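Local structure of histone-lysine N-methyltransferase SETMAR (Homo sapiens, 3F2K) at residues Lys11-Phe15 with Cys217-Ser223; Arg33-Cys37 with Ile77-Ala81; Gly83-Tyr87 with Glu107-Leu112. The protein takes part in DNA double-strand break repair, restart of stalled replication forks and DNA integration, and methylates histone H3, this chain being its DNA-binding mariner transposase domain. All coordinates share one frame; numbering follows the deposited sequence. Where two conformers were deposited one is given.

Contact 1: Lys11-Phe15 with Cys217-Ser223; sequences KNRRF and CVDCNGS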
# COMPACT_ATOMS: atom_id res chain seq x y z
N LYS A 11 -2.03 -20.14 6.17
CA LYS A 11 -1.42 -19.78 7.48
C LYS A 11 0.06 -20.04 7.51
O LYS A 11 0.84 -19.25 8.08
CB LYS A 11 -2.09 -20.59 8.60
CG LYS A 11 -3.55 -20.13 8.84
CD LYS A 11 -4.15 -20.77 10.11
CE LYS A 11 -4.36 -22.26 9.91
NZ LYS A 11 -5.16 -22.79 11.09
N ASN A 12 0.45 -21.17 6.94
CA ASN A 12 1.89 -21.48 6.82
C ASN A 12 2.68 -20.42 6.06
O ASN A 12 3.71 -19.98 6.53
CB ASN A 12 2.10 -22.87 6.19
CG ASN A 12 1.63 -23.98 7.13
OD1 ASN A 12 1.31 -23.73 8.29
ND2 ASN A 12 1.56 -25.20 6.60
N ARG A 13 2.17 -20.00 4.90
CA ARG A 13 2.80 -18.92 4.15
C ARG A 13 2.90 -17.61 4.95
O ARG A 13 3.92 -16.93 4.92
CB ARG A 13 1.99 -18.64 2.88
CG ARG A 13 2.68 -17.64 1.95
CD ARG A 13 3.99 -18.21 1.36
NE ARG A 13 4.56 -17.22 0.42
CZ ARG A 13 5.83 -16.86 0.41
NH1 ARG A 13 6.67 -17.45 1.24
NH2 ARG A 13 6.27 -15.94 -0.45
N ARG A 14 1.81 -17.23 5.63
CA ARG A 14 1.80 -16.04 6.51
C ARG A 14 2.84 -16.16 7.60
O ARG A 14 3.59 -15.19 7.84
CB ARG A 14 0.42 -15.76 7.16
CG ARG A 14 -0.66 -15.41 6.12
CD ARG A 14 -2.09 -15.44 6.72
NE ARG A 14 -2.15 -14.76 8.02
CZ ARG A 14 -2.39 -13.46 8.22
NH1 ARG A 14 -2.45 -12.58 7.18
NH2 ARG A 14 -2.44 -13.02 9.49
N PHE A 15 2.93 -17.35 8.19
CA PHE A 15 3.85 -17.53 9.31
C PHE A 15 5.28 -17.43 8.76
O PHE A 15 6.09 -16.74 9.35
CB PHE A 15 3.63 -18.88 9.99
CG PHE A 15 4.56 -19.15 11.15
CD1 PHE A 15 4.07 -19.08 12.45
CD2 PHE A 15 5.91 -19.50 10.94
CE1 PHE A 15 4.90 -19.32 13.57
CE2 PHE A 15 6.78 -19.74 12.04
CZ PHE A 15 6.27 -19.70 13.36
N CYS A 217 1.41 -12.29 14.05
CA CYS A 217 1.12 -13.34 13.08
C CYS A 217 1.88 -14.61 13.47
O CYS A 217 1.27 -15.68 13.57
CB CYS A 217 1.44 -12.89 11.65
SG CYS A 217 1.13 -14.24 10.43
N VAL A 218 3.16 -14.44 13.83
CA VAL A 218 3.95 -15.60 14.31
C VAL A 218 3.31 -16.18 15.61
O VAL A 218 3.18 -17.46 15.76
CB VAL A 218 5.43 -15.19 14.51
CG1 VAL A 218 6.22 -16.31 15.27
CG2 VAL A 218 6.13 -14.93 13.09
N ASP A 219 2.90 -15.28 16.51
CA ASP A 219 2.33 -15.69 17.82
C ASP A 219 1.06 -16.52 17.65
O ASP A 219 0.77 -17.41 18.49
CB ASP A 219 2.07 -14.50 18.73
CG ASP A 219 3.35 -13.83 19.25
OD1 ASP A 219 4.42 -14.47 19.31
OD2 ASP A 219 3.26 -12.64 19.62
N CYS A 220 0.30 -16.21 16.60
CA CYS A 220 -0.95 -16.89 16.28
C CYS A 220 -0.77 -18.01 15.23
O CYS A 220 -1.72 -18.49 14.64
CB CYS A 220 -1.95 -15.85 15.76
SG CYS A 220 -2.41 -14.61 16.99
N ASN A 221 0.48 -18.44 15.04
CA ASN A 221 0.85 -19.56 14.15
C ASN A 221 0.36 -19.34 12.70
O ASN A 221 0.04 -20.30 11.98
CB ASN A 221 0.35 -20.92 14.74
CG ASN A 221 0.76 -21.09 16.17
OD1 ASN A 221 -0.09 -21.13 17.10
ND2 ASN A 221 2.04 -21.06 16.39
N GLY A 222 0.35 -18.09 12.26
CA GLY A 222 0.04 -17.83 10.89
C GLY A 222 -1.43 -17.50 10.71
O GLY A 222 -1.81 -17.09 9.64
N SER A 223 -2.24 -17.55 11.80
CA SER A 223 -3.65 -17.15 11.70
C SER A 223 -3.77 -15.62 11.69
O SER A 223 -2.78 -14.94 11.81
CB SER A 223 -4.55 -17.73 12.87
OG SER A 223 -4.34 -19.13 12.92

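Contact 2: Arg33-Cys37 with Ile77-Ala81; sequences RIVTC and IWWSA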
# COMPACT_ATOMS: atom_id res chain seq x y z
N ARG A 33 13.28 1.90 3.83
CA ARG A 33 13.38 1.79 2.36
C ARG A 33 12.05 1.32 1.76
O ARG A 33 11.87 1.37 0.54
CB ARG A 33 14.53 0.85 1.95
CG ARG A 33 15.93 1.25 2.56
CD ARG A 33 16.91 0.02 2.54
NE ARG A 33 16.98 -0.55 1.21
CZ ARG A 33 17.43 -1.74 0.96
NH1 ARG A 33 17.89 -2.50 1.95
NH2 ARG A 33 17.46 -2.20 -0.30
N ILE A 34 11.08 1.00 2.60
CA ILE A 34 9.78 0.50 2.03
C ILE A 34 8.96 1.58 1.37
O ILE A 34 8.79 2.67 1.95
CB ILE A 34 8.90 -0.21 3.10
CG1 ILE A 34 9.52 -1.54 3.47
CG2 ILE A 34 7.45 -0.56 2.46
CD1 ILE A 34 8.91 -2.23 4.71
N VAL A 35 8.50 1.30 0.15
CA VAL A 35 7.44 2.02 -0.52
C VAL A 35 6.27 0.99 -0.54
O VAL A 35 6.49 -0.14 -0.84
CB VAL A 35 7.81 2.35 -1.98
CG1 VAL A 35 6.62 2.92 -2.68
CG2 VAL A 35 8.92 3.50 -1.96
N THR A 36 5.07 1.44 -0.24
CA THR A 36 3.96 0.55 -0.22
C THR A 36 2.71 1.15 -0.85
O THR A 36 2.51 2.41 -0.88
CB THR A 36 3.70 0.07 1.27
OG1 THR A 36 2.93 -1.14 1.28
CG2 THR A 36 3.07 1.15 2.15
N CYS A 37 1.79 0.27 -1.24
CA CYS A 37 0.60 0.77 -1.94
C CYS A 37 -0.53 -0.20 -1.81
O CYS A 37 -0.32 -1.32 -1.35
CB CYS A 37 0.93 0.94 -3.42
SG CYS A 37 1.17 -0.59 -4.31
N ILE A 77 -2.82 4.62 -3.79
CA ILE A 77 -1.93 5.47 -3.00
C ILE A 77 -0.60 4.76 -2.76
O ILE A 77 -0.55 3.55 -2.44
CB ILE A 77 -2.58 5.93 -1.66
CG1 ILE A 77 -1.65 6.95 -0.94
CG2 ILE A 77 -2.92 4.75 -0.79
CD1 ILE A 77 -2.22 7.55 0.36
N TRP A 78 0.47 5.52 -2.91
CA TRP A 78 1.79 5.07 -2.74
C TRP A 78 2.46 5.94 -1.68
O TRP A 78 2.46 7.17 -1.77
CB TRP A 78 2.59 5.28 -4.07
CG TRP A 78 1.96 4.65 -5.32
CD1 TRP A 78 0.89 5.12 -6.04
CD2 TRP A 78 2.39 3.49 -5.95
NE1 TRP A 78 0.65 4.33 -7.10
CE2 TRP A 78 1.55 3.29 -7.06
CE3 TRP A 78 3.43 2.56 -5.68
CZ2 TRP A 78 1.67 2.19 -7.89
CZ3 TRP A 78 3.54 1.48 -6.49
CH2 TRP A 78 2.70 1.32 -7.62
N TRP A 79 3.19 5.30 -0.78
CA TRP A 79 3.80 6.04 0.35
C TRP A 79 4.90 5.25 1.07
O TRP A 79 5.04 4.02 0.94
CB TRP A 79 2.70 6.43 1.35
CG TRP A 79 1.90 5.27 1.83
CD1 TRP A 79 0.91 4.59 1.16
CD2 TRP A 79 2.01 4.68 3.13
NE1 TRP A 79 0.36 3.63 1.99
CE2 TRP A 79 1.01 3.66 3.21
CE3 TRP A 79 2.80 4.95 4.25
CZ2 TRP A 79 0.84 2.84 4.36
CZ3 TRP A 79 2.63 4.18 5.44
CH2 TRP A 79 1.65 3.10 5.46
N SER A 80 5.71 5.98 1.85
CA SER A 80 6.70 5.36 2.71
C SER A 80 6.59 5.97 4.14
O SER A 80 5.78 6.89 4.39
CB SER A 80 8.07 5.66 2.15
OG SER A 80 8.23 7.07 2.24
N ALA A 81 7.47 5.52 5.02
CA ALA A 81 7.50 6.07 6.37
C ALA A 81 7.78 7.58 6.33
O ALA A 81 7.41 8.29 7.28
CB ALA A 81 8.57 5.38 7.24
O HOH W 1 9.49 3.33 4.55

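Contact 3: Gly83-Tyr87 with Glu107-Leu112; sequences GLIHY and EMNQKL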
# COMPACT_ATOMS: atom_id res chain seq x y z
N GLY A 83 6.54 9.69 4.17
CA GLY A 83 5.35 10.37 3.73
C GLY A 83 4.68 9.89 2.46
O GLY A 83 5.07 8.81 1.90
N LEU A 84 3.68 10.69 2.06
CA LEU A 84 2.90 10.44 0.84
C LEU A 84 3.85 10.65 -0.37
O LEU A 84 4.56 11.66 -0.42
CB LEU A 84 1.76 11.45 0.74
CG LEU A 84 0.89 11.33 -0.52
CD1 LEU A 84 0.28 9.94 -0.60
CD2 LEU A 84 -0.20 12.45 -0.51
N ILE A 85 3.81 9.70 -1.30
CA ILE A 85 4.62 9.75 -2.54
C ILE A 85 3.73 10.15 -3.74
O ILE A 85 4.02 11.16 -4.48
CB ILE A 85 5.45 8.46 -2.81
CG1 ILE A 85 6.49 8.16 -1.70
CG2 ILE A 85 6.28 8.60 -4.19
CD1 ILE A 85 7.05 6.71 -1.72
N HIS A 86 2.68 9.39 -3.97
CA HIS A 86 1.90 9.51 -5.23
C HIS A 86 0.52 8.92 -4.96
O HIS A 86 0.40 7.91 -4.23
CB HIS A 86 2.58 8.69 -6.40
CG HIS A 86 1.79 8.75 -7.71
ND1 HIS A 86 1.41 9.94 -8.30
CD2 HIS A 86 1.33 7.76 -8.52
CE1 HIS A 86 0.76 9.68 -9.42
NE2 HIS A 86 0.71 8.36 -9.59
N TYR A 87 -0.50 9.52 -5.55
CA TYR A 87 -1.82 8.83 -5.60
C TYR A 87 -2.51 9.17 -6.91
O TYR A 87 -2.18 10.18 -7.55
CB TYR A 87 -2.72 9.19 -4.41
CG TYR A 87 -3.11 10.66 -4.33
CD1 TYR A 87 -4.26 11.15 -4.96
CD2 TYR A 87 -2.34 11.53 -3.58
CE1 TYR A 87 -4.61 12.49 -4.83
CE2 TYR A 87 -2.67 12.89 -3.46
CZ TYR A 87 -3.78 13.35 -4.09
OH TYR A 87 -4.08 14.67 -3.92
N GLU A 107 5.78 6.83 -12.75
CA GLU A 107 5.41 8.19 -12.31
C GLU A 107 5.70 8.31 -10.81
O GLU A 107 6.27 9.33 -10.39
CB GLU A 107 3.92 8.47 -12.56
CG GLU A 107 3.53 9.93 -12.29
CD GLU A 107 2.08 10.26 -12.62
OE1 GLU A 107 1.42 9.48 -13.33
OE2 GLU A 107 1.61 11.35 -12.14
N MSE A 108 5.26 7.30 -10.05
CA MSE A 108 5.55 7.28 -8.58
C MSE A 108 7.08 7.42 -8.30
O MSE A 108 7.46 8.16 -7.38
CB MSE A 108 5.06 6.01 -7.94
CG MSE A 108 5.45 5.89 -6.37
SE MSE A 108 7.06 5.11 -6.10
CE MSE A 108 6.85 3.38 -7.00
N ASN A 109 7.88 6.66 -9.04
CA ASN A 109 9.29 6.69 -8.84
C ASN A 109 9.88 8.10 -9.14
O ASN A 109 10.81 8.54 -8.43
CB ASN A 109 9.98 5.59 -9.66
CG ASN A 109 11.47 5.48 -9.33
OD1 ASN A 109 11.84 5.17 -8.20
ND2 ASN A 109 12.35 5.85 -10.33
N GLN A 110 9.32 8.82 -10.13
CA GLN A 110 9.86 10.15 -10.39
C GLN A 110 9.58 11.06 -9.16
O GLN A 110 10.40 11.91 -8.76
CB GLN A 110 9.26 10.79 -11.63
CG GLN A 110 9.55 9.99 -12.90
CD GLN A 110 8.96 10.76 -14.10
OE1 GLN A 110 7.74 10.93 -14.22
NE2 GLN A 110 9.83 11.27 -14.91
N LYS A 111 8.39 10.92 -8.63
CA LYS A 111 8.05 11.72 -7.43
C LYS A 111 8.89 11.38 -6.21
O LYS A 111 9.25 12.28 -5.44
CB LYS A 111 6.55 11.59 -7.10
CG LYS A 111 5.68 12.26 -8.14
CD LYS A 111 4.24 12.01 -7.90
CE LYS A 111 3.34 12.76 -8.90
NZ LYS A 111 1.91 12.75 -8.37
N LEU A 112 9.20 10.09 -6.03
CA LEU A 112 10.03 9.62 -4.93
C LEU A 112 11.42 10.23 -5.10
O LEU A 112 12.02 10.74 -4.12
CB LEU A 112 10.14 8.09 -4.98
CG LEU A 112 11.05 7.46 -3.94
CD1 LEU A 112 10.51 7.83 -2.52
CD2 LEU A 112 11.20 5.94 -4.11

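Contact 1: Lys11-Phe15 with Cys217-Ser223
Phe15 and Gly222 bring their CA atoms to within 4.1 Å of each other, where helix 8-27 runs past the turn that closes helix 202-219. In that turn Gly222 N bonds to Cys217 O at 2.9 Å. Gly222 CA makes a CA-H...O contact of 3.2 Å with Lys11 O, so close that a CB here would collide with the carbonyl. Arg14 reads the end of the turn through two N-H groups: NE donates to Gly222 O (2.9 Å) and NH2 to Ser223 O (3.0 Å). Both oxygens lie at the edge of the guanidinium, near its plane, although each nitrogen stands above the plane of the carbonyl it meets. A salt bridge from NH2 to Asp160 and a bond from NH1 to Ser158 further fix the group's rotation. A leucine in place of Arg14 would probably leave the two carbonyl oxygens and the Asp160 carboxylate without their shared partner. With CG anti to the backbone N (chi1 180°), Phe15 sets its ring edge against Asn221 CA, while CE1 touches Val218 CG1 at 3.7 Å. The arrangement is a Schellman motif, with Asn221 as its positive-phi C-prime residue, packed against a second helix and held there by an arginine.

Contact 2: Arg33-Cys37 with Ile77-Ala81
Thr36 and Trp79 form the firm centre of this antiparallel pairing, in which strand segments 34-37 and 77-80 run at 156° to each other. As a hydrogen-bonded pair they exchange two bonds, Thr36 N to Trp79 O at 2.8 Å and Trp79 N to Thr36 O at 3.0 Å. The two side chains run alongside each other on one face of the sheet. The Thr36 methyl, CG2, rides over one face of the indole and comes within 3.4 Å of Trp79 CE2, a CH-pi contact. It gets there because OG1 takes the place anti to the backbone N (chi1 -160°), from which it bonds to Leu128 O. Trp79 NE1 is in turn bonded to Thr164. On the sheet's other face Cys37 CB lies over the Trp78 ring, 3.7 Å from CE3; the cysteine has two conformers, so its sulfur's share in the contact is less certain.

Toward Ala81 the pairing relaxes. Instead of a direct bond, a water bridges the strands, donating to Ile34 O (2.8 Å) and accepting from Ala81 N (3.0 Å), and Ala81 itself is partly exposed.

The two strands belong to the mixed sheet of the RNase H-like transposase domain. Val35, Cys37 and Trp78 face helix 98-115, Thr36 and Trp79 pack on helix 163-176, and strands 126-128 and 83-89 continue the sheet beyond strands 34-43 and 72-80 respectively.

Contact 3: Gly83-Tyr87 with Glu107-Leu112
His86 and Lys111 meet end to edge: the ammonium nitrogen NZ comes in close to the plane of the imidazole, only 11° out of it, and donates to ND1 at 2.9 Å. The lysine chain is extended beyond CG and passes the strand on its way, CD lying 3.5 Å from Ile85 O, so its methylene groups pack along the backbone before the charged end reaches the ring. His86 carries its CG anti to the backbone N (chi1 178°), which directs the imidazole at the helix, and the backbone N of Met108 lies over one of its faces. Glu107 crosses the histidine at about a right angle, its carboxylate plane turned 47° from the ring plane and its OE2 3.3 Å from His86 CE1.

Next to this polar group, toward Leu112, the contact turns apolar. Ile85 sends its two branches to different partners. Ile85 CG2 packs 3.6 Å from CG of Met108, a selenomethionine, and Ile85 CD1 meets Leu112 CD1 at 3.7 Å. Both approaches are oblique. Ile85 and His86 can turn neighbouring side chains to the same helix because both stand opposite Trp78 in a classic beta bulge, which interrupts the usual alternation of the strand. Val35 of the next strand but one also touches Ile85, Met108 and Leu112, so the apolar part continues into the sheet.

Chemically, His86 is gripped at both nitrogens, since NE2 is hydrogen-bonded to Glu104. Accepting from the lysine at ND1 is consistent with a neutral ring protonated on NE2, and the nearby ammonium group would probably disfavour a second proton; Glu104 and Glu107 are likely to offset part of that positive charge.

How the contacts relate
Contacts 2 and 3 share one sheet and one helix, with centres about 9 Å apart. They touch directly: Trp78 N lies 2.7 Å from His86 O and Trp78 O 2.9 Å from Ile85 N, probable hydrogen bonds between neighbouring strands. Contact 1 stands apart, its centre about 24 Å from that of contact 2 and 32 Å from that of contact 3, yet it encloses both along the chain by joining the first and last helices of the chain. The magnesium ion, bound by Asp38 and Asp130, lies nearest contact 2, about 8 Å from the Cys37 side chain, and about 13 Å from that of Arg14 in contact 1. Contact 3 lies away from the metal site.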